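Local coordinates for protein biliverdin reductase (Synechocystis sp., PDB 5B3T) that reduces biliverdin in an NAD(P)H-dependent reaction, probably with the cofactor held by a Rossmann-fold domain of the Gfo/Idh/MocA family, at residues T21-Q26 / G285-D290; E30-D35 / A293-L298; A89-A94 / V101-P106. One frame throughout, in Å; residues are numbered along the deposited sequence.

Contact 1. Residues T21-Q26 / G285-D290; sequences TGYAAQ and GLFRQD. With PO4 (phosphate ion), chain E; PO4 (phosphate ion), chain C.
Tyr23 turns CG opposite its backbone N (chi1 -180°), and Phe287 takes a first torsion off the staggered minima (chi1 -93°), which together bring Tyr23 CE1 to 3.8 Å from Phe287 CE2. Tyr23 opens helix 23-34 behind Gly22, the N-cap, where Gly22 and Ala25 fit the glycine-rich turn of a Rossmann fold; Thr21, Tyr23 and Ala24 bind NADP(+), absent from this apo chain. Phe287, on helix 283-300, reaches the edge of the Tyr23 ring near its plane, while its own ring is met obliquely by Tyr23 CE1 and by Ala24 CB, the latter 3.7 Å from Phe287 CZ. No hydrogen bond links residues 21-26 to 285-290, whose direct contacts are apolar; a turn away Asp290 OD2 forms a salt bridge with Arg28 of helix 23-34. Within the turn, Gln26 NE2 donates to Thr21 O at 2.9 Å, nearly straight at 173°. With a leucine at Tyr23, the phosphate and Arg27 would probably lose their hydroxyl partner and Arg283 its cation-pi ring. Arg288 NH1 and NH2 grip two oxygens of one phosphate, and Tyr23 OH donates to O4 of a second, 2.6 Å away; both ions probably come from the crystallisation liquor.

Contact 2. Residues E30-D35 / A293-L298; sequences EVFRGD and AVLDYL
Leu295 makes both side-chain contacts between residues 293-298 and 30-35, the latter at the C-terminal end of helix 23-34, the first helix of the Rossmann domain, dividing its two methyls between the ring of Phe32 and the carboxylate of Asp35. In the first, CD2 of Leu295 stands at the edge of the Phe32 ring, near its plane, 4.1 Å from Phe32 CE1; the side chains run obliquely to each other. Val16 and Leu77, of the parallel sheet beneath, also touch Phe32, while Val14 touches Leu295.

The second is a methyl lying over a flat polar group. Leu295 CD1 is nearest Asp35 CG at 3.5 Å and almost equally far from Asp35 CB (3.8 Å), OD1 and OD2 (3.7 Å each), so it stands over CG, above the carboxylate plane. A first torsion of -158°, setting CG away from the backbone N, presents the Asp35 group to it from the opposite direction.

Hydrogen bonds between the two segments are absent; the ionic links run through a third party. Arg37 forms salt bridges with Asp35 OD2 and with Asp296 OD1, so one guanidinium ties the helix end to helix 283-300. Backbone bonding runs to the last turn, with Asp35 N 2.8 Å from Val31 O. The chemistry implies that the methyl shields one face of a carboxylate whose charge is probably balanced by Arg37.

Contact 3. Residues A89-A94 / V101-P106; sequences AIAEAA and VVLEYP
Val101 packs against Ala94 and Ala91, setting strand 100-104 under helix 87-96 in a beta-alpha-beta crossover of the Rossmann domain, with strand 77-80 as the other strand. The short helix and strand axes come within 9.4 Å and run almost antiparallel, at 172° between their N-to-C directions, as expected when a helix returns the chain between parallel strands.

From CB, the Val101 side chain points toward the helix and forks. CG1, set opposite the backbone N (chi1 177°), lies beside Ala91, 4.3 Å from Ala91 CB. CG2 takes the place beside the N and reaches further along the helix: it is 3.7 Å from Ala94 CB and 4.1 Å from Ala91 O. The two methyls therefore fit against alanines one turn apart, and the carbonyl oxygen is merely brushed by a methyl. Two residues on, Leu103 faces the same way, and its CD1 meets Ala91 CB at 4.2 Å. Ala91 is thus shared by both strand residues. Ile80 of strand 77-80 and Leu128 of strand 128-131, the neighbours on either side, touch both Val101 and Leu103, continuing the apolar layer over the sheet.

Past the strand, Tyr105, an NADP(+)-binding residue, is joined to Pro106 by a cis peptide bond; Pro106 CB lies over one face of the Tyr105 ring, 4.2 Å above its plane and toward the rim. Pro106 O is hydrogen-bonded to His87 ND1, at the start of the helix and also in the cofactor site.

Between helix and strand there is no hydrogen bond. Small alanines let the helix sit close above branched side chains, so dispersion and the exclusion of water probably hold this layer together, while polar groups appear at the cofactor end.

All three contacts are buried, though contact 2 lies farther out, about 19 Å from its centre to that of the chain, against 11 Å and 12 Å for contacts 1 and 3. Contacts 1 and 2 join the same pair, helix 23-34 and helix 283-300, at successive levels; Arg288 CB and Val31 CG2 connect them at 3.8 Å. Contact 3 is internal to the Rossmann domain and apolar in its side-chain pairs, whereas contact 1 adds rings and phosphate ions near the cofactor site, and contact 2 a carboxylate with its arginine. The strand of contact 3 reaches both: Glu104 touches Phe287 and Ala24, and Val102 touches Val294.

Contact 1. Residues T21-Q26 / G285-D290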
loop_
_atom_site.group_PDB
_atom_site.type_symbol
_atom_site.label_atom_id
_atom_site.label_comp_id
_atom_site.label_asym_id
_atom_site.label_seq_id
_atom_site.Cartn_x
_atom_site.Cartn_y
_atom_site.Cartn_z
ATOM N N THR A 21 -4.944 -13.123 -0.797
ATOM C CA THR A 21 -4.525 -14.111 0.188
ATOM C C THR A 21 -3.166 -13.790 0.799
ATOM O O THR A 21 -2.635 -14.616 1.551
ATOM C CB THR A 21 -4.482 -15.514 -0.437
ATOM O OG1 THR A 21 -3.643 -15.494 -1.598
ATOM C CG2 THR A 21 -5.876 -15.975 -0.838
ATOM N N GLY A 22 -2.588 -12.628 0.504
ATOM C CA GLY A 22 -1.283 -12.263 1.016
ATOM C C GLY A 22 -1.332 -11.731 2.435
ATOM O O GLY A 22 -2.262 -11.995 3.201
ATOM N N TYR A 23 -0.306 -10.948 2.779
ATOM C CA TYR A 23 -0.130 -10.509 4.162
ATOM C C TYR A 23 -1.292 -9.639 4.626
ATOM O O TYR A 23 -1.847 -9.854 5.710
ATOM C CB TYR A 23 1.196 -9.757 4.307
ATOM C CG TYR A 23 1.463 -9.271 5.715
ATOM C CD1 TYR A 23 0.994 -8.036 6.148
ATOM C CD2 TYR A 23 2.180 -10.050 6.612
ATOM C CE1 TYR A 23 1.232 -7.593 7.431
ATOM C CE2 TYR A 23 2.425 -9.614 7.900
ATOM C CZ TYR A 23 1.947 -8.384 8.303
ATOM O OH TYR A 23 2.185 -7.941 9.583
ATOM N N ALA A 24 -1.661 -8.634 3.828
ATOM C CA ALA A 24 -2.739 -7.737 4.231
ATOM C C ALA A 24 -4.054 -8.492 4.376
ATOM O O ALA A 24 -4.815 -8.250 5.320
ATOM C CB ALA A 24 -2.878 -6.595 3.223
ATOM N N ALA A 25 -4.331 -9.419 3.458
ATOM C CA ALA A 25 -5.554 -10.209 3.545
ATOM C C ALA A 25 -5.565 -11.072 4.800
ATOM O O ALA A 25 -6.605 -11.215 5.454
ATOM C CB ALA A 25 -5.705 -11.077 2.297
ATOM N N GLN A 26 -4.417 -11.654 5.153
ATOM C CA GLN A 26 -4.356 -12.523 6.323
ATOM C C GLN A 26 -4.567 -11.733 7.610
ATOM O O GLN A 26 -5.309 -12.165 8.499
ATOM C CB GLN A 26 -3.021 -13.269 6.349
ATOM C CG GLN A 26 -2.877 -14.300 5.239
ATOM C CD GLN A 26 -1.466 -14.844 5.112
ATOM O OE1 GLN A 26 -0.755 -14.996 6.105
ATOM N NE2 GLN A 26 -1.054 -15.138 3.884
ATOM N N GLY A 285 -0.592 -4.874 14.798
ATOM C CA GLY A 285 -1.334 -3.953 15.641
ATOM C C GLY A 285 -1.989 -2.841 14.847
ATOM O O GLY A 285 -3.121 -2.444 15.136
ATOM N N LEU A 286 -1.293 -2.328 13.829
ATOM C CA LEU A 286 -1.852 -1.248 13.022
ATOM C C LEU A 286 -3.005 -1.739 12.157
ATOM O O LEU A 286 -3.995 -1.022 11.971
ATOM C CB LEU A 286 -0.761 -0.615 12.158
ATOM C CG LEU A 286 0.329 0.153 12.909
ATOM C CD1 LEU A 286 1.527 0.403 12.007
ATOM C CD2 LEU A 286 -0.220 1.465 13.454
ATOM N N PHE A 287 -2.895 -2.955 11.612
ATOM C CA PHE A 287 -4.012 -3.525 10.863
ATOM C C PHE A 287 -5.222 -3.742 11.761
ATOM O O PHE A 287 -6.362 -3.507 11.344
ATOM C CB PHE A 287 -3.602 -4.844 10.204
ATOM C CG PHE A 287 -3.107 -4.694 8.794
ATOM C CD1 PHE A 287 -3.962 -4.270 7.789
ATOM C CD2 PHE A 287 -1.795 -4.991 8.468
ATOM C CE1 PHE A 287 -3.515 -4.131 6.487
ATOM C CE2 PHE A 287 -1.338 -4.855 7.165
ATOM C CZ PHE A 287 -2.199 -4.425 6.174
ATOM N N ARG A 288 -4.994 -4.194 12.996
ATOM C CA ARG A 288 -6.108 -4.449 13.902
ATOM C C ARG A 288 -6.832 -3.158 14.264
ATOM O O ARG A 288 -8.067 -3.097 14.226
ATOM C CB ARG A 288 -5.621 -5.161 15.163
ATOM C CG ARG A 288 -6.743 -5.417 16.162
ATOM C CD ARG A 288 -6.291 -6.256 17.340
ATOM N NE ARG A 288 -7.397 -6.514 18.257
ATOM C CZ ARG A 288 -7.427 -7.513 19.134
ATOM N NH1 ARG A 288 -6.408 -8.357 19.216
ATOM N NH2 ARG A 288 -8.479 -7.668 19.927
ATOM N N GLN A 289 -6.080 -2.113 14.621
ATOM C CA GLN A 289 -6.706 -0.835 14.948
ATOM C C GLN A 289 -7.502 -0.293 13.767
ATOM O O GLN A 289 -8.606 0.234 13.942
ATOM C CB GLN A 289 -5.649 0.179 15.389
ATOM C CG GLN A 289 -4.893 -0.213 16.651
ATOM C CD GLN A 289 -5.814 -0.708 17.752
ATOM O OE1 GLN A 289 -5.680 -1.836 18.230
ATOM N NE2 GLN A 289 -6.756 0.134 18.160
ATOM N N ASP A 290 -6.960 -0.419 12.553
ATOM C CA ASP A 290 -7.679 0.066 11.380
ATOM C C ASP A 290 -8.929 -0.764 11.116
ATOM O O ASP A 290 -9.992 -0.212 10.814
ATOM C CB ASP A 290 -6.766 0.059 10.158
ATOM C CG ASP A 290 -7.397 0.746 8.964
ATOM O OD1 ASP A 290 -7.378 1.995 8.920
ATOM O OD2 ASP A 290 -7.918 0.039 8.076
HETATM P P PO4 E . -7.996 -10.831 21.825
HETATM O O1 PO4 E . -7.520 -10.840 23.259
HETATM O O2 PO4 E . -8.739 -12.112 21.532
HETATM O O3 PO4 E . -6.807 -10.717 20.900
HETATM O O4 PO4 E . -8.915 -9.652 21.609
HETATM P P PO4 C . 4.642 -7.593 11.849
HETATM O O1 PO4 C . 5.822 -8.079 12.650
HETATM O O2 PO4 C . 3.402 -7.572 12.709
HETATM O O3 PO4 C . 4.922 -6.196 11.354
HETATM O O4 PO4 C . 4.421 -8.520 10.678
#

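Contact 2. Residues E30-D35 / A293-L298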
loop_
_atom_site.group_PDB
_atom_site.type_symbol
_atom_site.label_atom_id
_atom_site.label_comp_id
_atom_site.label_asym_id
_atom_site.label_seq_id
_atom_site.Cartn_x
_atom_site.Cartn_y
_atom_site.Cartn_z
ATOM N N GLU A 30 -7.688 -12.278 10.170
ATOM C CA GLU A 30 -7.516 -12.628 11.576
ATOM C C GLU A 30 -8.406 -11.776 12.474
ATOM O O GLU A 30 -9.035 -12.293 13.404
ATOM C CB GLU A 30 -6.045 -12.489 11.974
ATOM C CG GLU A 30 -5.133 -13.543 11.355
ATOM C CD GLU A 30 -3.658 -13.252 11.571
ATOM O OE1 GLU A 30 -3.313 -12.099 11.905
ATOM O OE2 GLU A 30 -2.842 -14.182 11.406
ATOM N N VAL A 31 -8.489 -10.473 12.201
ATOM C CA VAL A 31 -9.266 -9.587 13.063
ATOM C C VAL A 31 -10.758 -9.704 12.772
ATOM O O VAL A 31 -11.583 -9.659 13.691
ATOM C CB VAL A 31 -8.765 -8.138 12.919
ATOM C CG1 VAL A 31 -9.590 -7.198 13.792
ATOM C CG2 VAL A 31 -7.285 -8.047 13.278
ATOM N N PHE A 32 -11.133 -9.847 11.497
ATOM C CA PHE A 32 -12.545 -9.992 11.152
ATOM C C PHE A 32 -13.158 -11.216 11.816
ATOM O O PHE A 32 -14.302 -11.170 12.286
ATOM C CB PHE A 32 -12.716 -10.067 9.634
ATOM C CG PHE A 32 -12.718 -8.732 8.959
ATOM C CD1 PHE A 32 -13.477 -7.695 9.463
ATOM C CD2 PHE A 32 -11.965 -8.516 7.817
ATOM C CE1 PHE A 32 -13.490 -6.463 8.847
ATOM C CE2 PHE A 32 -11.973 -7.283 7.196
ATOM C CZ PHE A 32 -12.736 -6.256 7.711
ATOM N N ARG A 33 -12.377 -12.272 11.873
ATOM C CA ARG A 33 -12.792 -13.493 12.514
ATOM C C ARG A 33 -12.912 -13.345 14.027
ATOM O O ARG A 33 -13.865 -13.741 14.606
ATOM C CB ARG A 33 -11.839 -14.653 12.195
ATOM C CG ARG A 33 -12.292 -15.994 12.728
ATOM C CD ARG A 33 -11.360 -17.154 12.435
ATOM N NE ARG A 33 -9.951 -16.836 12.642
ATOM C CZ ARG A 33 -8.940 -17.695 12.497
ATOM N NH1 ARG A 33 -9.194 -18.973 12.195
ATOM N NH2 ARG A 33 -7.693 -17.283 12.689
ATOM N N GLY A 34 -11.913 -12.739 14.630
ATOM C CA GLY A 34 -11.856 -12.593 16.073
ATOM C C GLY A 34 -12.879 -11.613 16.606
ATOM O O GLY A 34 -13.385 -11.785 17.719
ATOM N N ASP A 35 -13.199 -10.578 15.833
ATOM C CA ASP A 35 -14.160 -9.574 16.271
ATOM C C ASP A 35 -15.575 -10.117 16.122
ATOM O O ASP A 35 -15.928 -10.682 15.081
ATOM C CB ASP A 35 -13.999 -8.287 15.466
ATOM C CG ASP A 35 -14.556 -7.073 16.189
ATOM O OD1 ASP A 35 -15.794 -6.976 16.335
ATOM O OD2 ASP A 35 -13.755 -6.212 16.609
ATOM N N ALA A 293 -11.501 0.205 13.632
ATOM C CA ALA A 293 -12.075 1.503 13.292
ATOM C C ALA A 293 -13.108 1.371 12.180
ATOM O O ALA A 293 -14.158 2.024 12.215
ATOM C CB ALA A 293 -10.968 2.478 12.891
ATOM N N VAL A 294 -12.826 0.526 11.184
ATOM C CA VAL A 294 -13.781 0.293 10.103
ATOM C C VAL A 294 -15.055 -0.333 10.650
ATOM O O VAL A 294 -16.169 0.081 10.306
ATOM C CB VAL A 294 -13.142 -0.581 9.007
ATOM C CG1 VAL A 294 -14.203 -1.137 8.075
ATOM C CG2 VAL A 294 -12.109 0.219 8.222
ATOM N N LEU A 295 -14.914 -1.339 11.510
ATOM C CA LEU A 295 -16.080 -1.938 12.145
ATOM C C LEU A 295 -16.860 -0.903 12.944
ATOM O O LEU A 295 -18.095 -0.887 12.919
ATOM C CB LEU A 295 -15.640 -3.100 13.039
ATOM C CG LEU A 295 -15.155 -4.309 12.233
ATOM C CD1 LEU A 295 -14.633 -5.412 13.133
ATOM C CD2 LEU A 295 -16.278 -4.826 11.346
ATOM N N ASP A 296 -16.150 -0.018 13.646
ATOM C CA ASP A 296 -16.805 1.063 14.377
ATOM C C ASP A 296 -17.662 1.907 13.446
ATOM O O ASP A 296 -18.840 2.160 13.723
ATOM C CB ASP A 296 -15.760 1.936 15.081
ATOM C CG ASP A 296 -15.722 1.717 16.591
ATOM O OD1 ASP A 296 -15.263 0.641 17.045
ATOM O OD2 ASP A 296 -16.124 2.645 17.333
ATOM N N TYR A 297 -17.088 2.341 12.326
ATOM C CA TYR A 297 -17.831 3.175 11.386
ATOM C C TYR A 297 -19.074 2.459 10.872
ATOM O O TYR A 297 -20.160 3.044 10.814
ATOM C CB TYR A 297 -16.941 3.600 10.211
ATOM C CG TYR A 297 -17.726 4.301 9.137
ATOM C CD1 TYR A 297 -18.172 5.603 9.325
ATOM C CD2 TYR A 297 -18.046 3.655 7.947
ATOM C CE1 TYR A 297 -18.900 6.246 8.353
ATOM C CE2 TYR A 297 -18.774 4.294 6.974
ATOM C CZ TYR A 297 -19.197 5.588 7.182
ATOM O OH TYR A 297 -19.922 6.229 6.212
ATOM N N LEU A 298 -18.934 1.188 10.500
ATOM C CA LEU A 298 -20.051 0.474 9.884
ATOM C C LEU A 298 -21.174 0.179 10.872
ATOM O O LEU A 298 -22.342 0.106 10.472
ATOM C CB LEU A 298 -19.555 -0.822 9.237
ATOM C CG LEU A 298 -18.556 -0.638 8.096
ATOM C CD1 LEU A 298 -18.039 -1.977 7.591
ATOM C CD2 LEU A 298 -19.184 0.159 6.962
#

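Contact 3. Residues A89-A94 / V101-P106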
loop_
_atom_site.group_PDB
_atom_site.type_symbol
_atom_site.label_atom_id
_atom_site.label_comp_id
_atom_site.label_asym_id
_atom_site.label_seq_id
_atom_site.Cartn_x
_atom_site.Cartn_y
_atom_site.Cartn_z
ATOM N N ALA A 89 -10.436 -1.843 -10.705
ATOM C CA ALA A 89 -11.571 -2.504 -11.343
ATOM C C ALA A 89 -12.413 -3.267 -10.328
ATOM O O ALA A 89 -13.647 -3.271 -10.412
ATOM C CB ALA A 89 -11.082 -3.442 -12.448
ATOM N N ILE A 90 -11.766 -3.923 -9.363
ATOM C CA ILE A 90 -12.513 -4.655 -8.345
ATOM C C ILE A 90 -13.268 -3.689 -7.440
ATOM O O ILE A 90 -14.415 -3.945 -7.056
ATOM C CB ILE A 90 -11.571 -5.570 -7.541
ATOM C CG1 ILE A 90 -10.915 -6.604 -8.458
ATOM C CG2 ILE A 90 -12.332 -6.288 -6.439
ATOM C CD1 ILE A 90 -9.963 -7.536 -7.736
ATOM N N ALA A 91 -12.645 -2.561 -7.094
ATOM C CA ALA A 91 -13.313 -1.578 -6.246
ATOM C C ALA A 91 -14.551 -1.005 -6.927
ATOM O O ALA A 91 -15.600 -0.854 -6.291
ATOM C CB ALA A 91 -12.341 -0.461 -5.874
ATOM N N GLU A 92 -14.449 -0.674 -8.216
ATOM C CA GLU A 92 -15.611 -0.148 -8.928
ATOM C C GLU A 92 -16.724 -1.182 -9.006
ATOM O O GLU A 92 -17.900 -0.856 -8.800
ATOM C CB GLU A 92 -15.218 0.314 -10.332
ATOM C CG GLU A 92 -16.410 0.776 -11.158
ATOM C CD GLU A 92 -16.014 1.412 -12.475
ATOM O OE1 GLU A 92 -14.995 0.994 -13.062
ATOM O OE2 GLU A 92 -16.730 2.329 -12.927
ATOM N N ALA A 93 -16.375 -2.437 -9.301
ATOM C CA ALA A 93 -17.391 -3.481 -9.387
ATOM C C ALA A 93 -18.056 -3.713 -8.038
ATOM O O ALA A 93 -19.279 -3.881 -7.961
ATOM C CB ALA A 93 -16.770 -4.776 -9.911
ATOM N N ALA A 94 -17.267 -3.719 -6.960
ATOM C CA ALA A 94 -17.825 -3.935 -5.629
ATOM C C ALA A 94 -18.751 -2.795 -5.222
ATOM O O ALA A 94 -19.812 -3.032 -4.633
ATOM C CB ALA A 94 -16.700 -4.102 -4.609
ATOM N N VAL A 101 -16.120 -1.102 0.714
ATOM C CA VAL A 101 -14.819 -1.469 0.164
ATOM C C VAL A 101 -13.716 -0.952 1.078
ATOM O O VAL A 101 -13.704 0.229 1.444
ATOM C CB VAL A 101 -14.627 -0.929 -1.267
ATOM C CG1 VAL A 101 -13.236 -1.276 -1.781
ATOM C CG2 VAL A 101 -15.692 -1.485 -2.200
ATOM N N VAL A 102 -12.799 -1.840 1.449
ATOM C CA VAL A 102 -11.536 -1.474 2.075
ATOM C C VAL A 102 -10.420 -2.034 1.209
ATOM O O VAL A 102 -10.458 -3.209 0.826
ATOM C CB VAL A 102 -11.426 -1.998 3.518
ATOM C CG1 VAL A 102 -10.019 -1.760 4.062
ATOM C CG2 VAL A 102 -12.464 -1.333 4.404
ATOM N N LEU A 103 -9.439 -1.197 0.892
ATOM C CA LEU A 103 -8.313 -1.595 0.065
ATOM C C LEU A 103 -7.008 -1.411 0.823
ATOM O O LEU A 103 -6.850 -0.456 1.589
ATOM C CB LEU A 103 -8.243 -0.778 -1.232
ATOM C CG LEU A 103 -9.338 -0.892 -2.290
ATOM C CD1 LEU A 103 -10.047 0.440 -2.445
ATOM C CD2 LEU A 103 -8.737 -1.338 -3.617
ATOM N N GLU A 104 -6.084 -2.340 0.612
ATOM C CA GLU A 104 -4.675 -2.043 0.800
ATOM C C GLU A 104 -4.197 -1.309 -0.444
ATOM O O GLU A 104 -4.430 -1.772 -1.564
ATOM C CB GLU A 104 -3.871 -3.327 1.015
ATOM C CG GLU A 104 -2.399 -3.102 1.338
ATOM C CD GLU A 104 -2.181 -2.551 2.737
ATOM O OE1 GLU A 104 -3.139 -2.560 3.540
ATOM O OE2 GLU A 104 -1.049 -2.120 3.039
ATOM N N TYR A 105 -3.575 -0.149 -0.250
ATOM C CA TYR A 105 -3.075 0.658 -1.361
ATOM C C TYR A 105 -2.281 -0.234 -2.319
ATOM O O TYR A 105 -1.515 -1.082 -1.869
ATOM C CB TYR A 105 -2.211 1.806 -0.836
ATOM C CG TYR A 105 -1.880 2.843 -1.878
ATOM C CD1 TYR A 105 -2.754 3.889 -2.145
ATOM C CD2 TYR A 105 -0.699 2.771 -2.606
ATOM C CE1 TYR A 105 -2.459 4.836 -3.103
ATOM C CE2 TYR A 105 -0.398 3.713 -3.570
ATOM C CZ TYR A 105 -1.279 4.744 -3.812
ATOM O OH TYR A 105 -0.980 5.686 -4.769
ATOM N N PRO A 106 -2.445 -0.050 -3.642
ATOM C CA PRO A 106 -3.034 1.044 -4.427
ATOM C C PRO A 106 -4.554 1.156 -4.436
ATOM O O PRO A 106 -5.275 0.175 -4.246
ATOM C CB PRO A 106 -2.544 0.737 -5.841
ATOM C CG PRO A 106 -2.508 -0.746 -5.878
ATOM C CD PRO A 106 -2.050 -1.176 -4.507
#